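Local coordinates for allophycocyanin beta-18 subunit apoprotein (Chroococcidiopsis thermalis PCC 7203, PDB 6HRK) that binds biliverdin as an artificial far-red fluorescent biliprotein, derived from an allophycocyanin subunit of the globin-like phycobiliprotein fold, at residues Gly91-Leu94 with Cys95-Ala98. The protein carries 18 engineered substitutions. Sequence-based numbering, arbitrary orientation.
Sequences GIPL and CPTA. Engineered in segment 95-98: Cys95 (natural residue Gly). With BLA (biliverdine IX alpha), chain E.
Thr97 and Ile92 show how the first turn of a helix can be pinned to its incoming loop while both line a chromophore pocket. With chi1 at -52°, the hydroxyl of Thr97 is swung back beside its own backbone N, and OG1 donates to Pro93 O, 2.8 Å away, approaching at a C=O...O angle of 145° and tilted from the carbonyl plane. The same torsion leaves the methyl CG2 anti to that nitrogen, where it comes within 3.5 Å of OC of biliverdin. Ile92 crosses Thr97 obliquely: its CG2 lies 3.7 Å from Thr97 OG1, and its CD1 runs on to pyrrole nitrogen ND of the pigment at 3.4 Å. Phe87 of helix 77-90 touches both side chains. Pro93, at the N-cap, rests CB against Pro96 CD at 3.7 Å, Pro96 being already in the first turn, and Ala98 N closes that turn with a 2.9 Å hydrogen bond to Leu94 O. A valine in place of Thr97 would probably leave Pro93 O without its hydroxyl partner. The bond to this loop carbonyl probably fixes the rotation of Thr97 about CA-CB, and so holds its apolar branch towards the bilin.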
loop_
_atom_site.group_PDB
_atom_site.type_symbol
_atom_site.label_atom_id
_atom_site.label_comp_id
_atom_site.label_asym_id
_atom_site.label_seq_id
_atom_site.Cartn_x
_atom_site.Cartn_y
_atom_site.Cartn_z
ATOM N N GLY A 91 -15.931 -7.337 6.350
ATOM C CA GLY A 91 -16.085 -6.091 7.099
ATOM C C GLY A 91 -14.808 -5.281 7.248
ATOM O O GLY A 91 -14.666 -4.515 8.205
ATOM N N ILE A 92 -13.875 -5.453 6.309
ATOM C CA ILE A 92 -12.700 -4.596 6.208
ATOM C C ILE A 92 -13.124 -3.417 5.327
ATOM O O ILE A 92 -13.434 -3.626 4.151
ATOM C CB ILE A 92 -11.497 -5.333 5.577
ATOM C CG1 ILE A 92 -11.091 -6.533 6.444
ATOM C CG2 ILE A 92 -10.313 -4.383 5.409
ATOM C CD1 ILE A 92 -10.219 -7.548 5.735
ATOM N N PRO A 93 -13.163 -2.185 5.885
ATOM C CA PRO A 93 -13.633 -1.062 5.067
ATOM C C PRO A 93 -12.639 -0.669 3.966
ATOM O O PRO A 93 -11.427 -0.686 4.186
ATOM C CB PRO A 93 -13.827 0.076 6.088
ATOM C CG PRO A 93 -13.647 -0.530 7.436
ATOM C CD PRO A 93 -12.797 -1.741 7.241
ATOM N N LEU A 94 -13.172 -0.309 2.800
ATOM C CA LEU A 94 -12.369 -0.099 1.587
ATOM C C LEU A 94 -11.639 1.248 1.537
ATOM O O LEU A 94 -10.541 1.325 0.978
ATOM C CB LEU A 94 -13.236 -0.269 0.327
ATOM C CG LEU A 94 -13.452 -1.689 -0.225
ATOM C CD1 LEU A 94 -13.654 -2.737 0.860
ATOM C CD2 LEU A 94 -14.634 -1.690 -1.186
ATOM N N CYS A 95 -12.242 2.298 2.100
ATOM C CA CYS A 95 -11.641 3.642 2.078
ATOM C C CYS A 95 -10.359 3.741 2.926
ATOM O O CYS A 95 -9.371 4.311 2.458
ATOM C CB CYS A 95 -12.664 4.730 2.465
ATOM S SG CYS A 95 -12.268 6.382 1.837
ATOM N N PRO A 96 -10.363 3.191 4.163
ATOM C CA PRO A 96 -9.115 3.094 4.946
ATOM C C PRO A 96 -8.035 2.230 4.292
ATOM O O PRO A 96 -6.857 2.576 4.368
ATOM C CB PRO A 96 -9.565 2.457 6.266
ATOM C CG PRO A 96 -11.009 2.773 6.370
ATOM C CD PRO A 96 -11.529 2.782 4.966
ATOM N N THR A 97 -8.439 1.117 3.674
ATOM C CA THR A 97 -7.529 0.266 2.889
ATOM C C THR A 97 -6.879 1.056 1.755
ATOM O O THR A 97 -5.682 0.911 1.496
ATOM C CB THR A 97 -8.268 -0.955 2.289
ATOM O OG1 THR A 97 -8.975 -1.652 3.324
ATOM C CG2 THR A 97 -7.294 -1.917 1.609
ATOM N N ALA A 98 -7.678 1.883 1.082
ATOM C CA ALA A 98 -7.177 2.764 0.029
ATOM C C ALA A 98 -6.207 3.798 0.594
ATOM O O ALA A 98 -5.131 4.004 0.031
ATOM C CB ALA A 98 -8.331 3.451 -0.691
HETATM C CHA BLA E . -7.962 -11.102 5.803
HETATM N NA BLA E . -6.704 -10.185 3.712
HETATM C C1A BLA E . -7.438 -11.106 4.383
HETATM C C2A BLA E . -7.694 -12.243 3.462
HETATM C C3A BLA E . -7.091 -11.929 2.255
HETATM C C4A BLA E . -6.442 -10.599 2.442
HETATM C CMA BLA E . -7.098 -12.790 1.017
HETATM C CAA BLA E . -8.483 -13.494 3.797
HETATM C CBA BLA E . -7.613 -14.748 3.854
HETATM C CGA BLA E . -6.444 -14.587 4.795
HETATM O O1A BLA E . -5.332 -14.290 4.310
HETATM O O2A BLA E . -6.628 -14.758 6.018
HETATM C CHB BLA E . -5.665 -9.786 1.419
HETATM N NB BLA E . -4.180 -11.800 0.782
HETATM C C1B BLA E . -4.592 -10.511 0.625
HETATM C C2B BLA E . -3.868 -9.884 -0.411
HETATM C C3B BLA E . -2.956 -10.786 -0.951
HETATM C C4B BLA E . -3.221 -11.990 -0.136
HETATM C CMB BLA E . -4.055 -8.453 -0.854
HETATM O OB BLA E . -2.514 -13.281 -0.289
HETATM C CAB BLA E . -1.976 -10.543 -2.086
HETATM C CBB BLA E . -0.842 -11.545 -2.113
HETATM N NC BLA E . -6.728 -5.429 5.482
HETATM C C1C BLA E . -6.268 -4.309 4.927
HETATM C C2C BLA E . -6.302 -3.216 5.952
HETATM C C3C BLA E . -6.138 -4.072 7.196
HETATM C C4C BLA E . -6.987 -5.322 6.902
HETATM C CMC BLA E . -5.213 -2.166 5.763
HETATM O OC BLA E . -5.827 -4.182 3.797
HETATM C CAC BLA E . -6.331 -3.349 8.538
HETATM C CBC BLA E . -7.771 -3.003 8.833
HETATM C CHD BLA E . -6.490 -6.538 7.670
HETATM N ND BLA E . -7.091 -8.731 6.475
HETATM C C1D BLA E . -7.163 -7.884 7.543
HETATM C C2D BLA E . -7.926 -8.553 8.628
HETATM C C3D BLA E . -8.332 -9.853 8.062
HETATM C C4D BLA E . -7.760 -9.896 6.693
HETATM C CMD BLA E . -8.258 -8.021 9.998
HETATM C CAD BLA E . -9.143 -10.933 8.736
HETATM C CBD BLA E . -10.628 -10.626 8.698
HETATM C CGD BLA E . -11.335 -11.714 9.465
HETATM O O1D BLA E . -11.999 -12.550 8.821
HETATM O O2D BLA E . -11.221 -11.739 10.712
#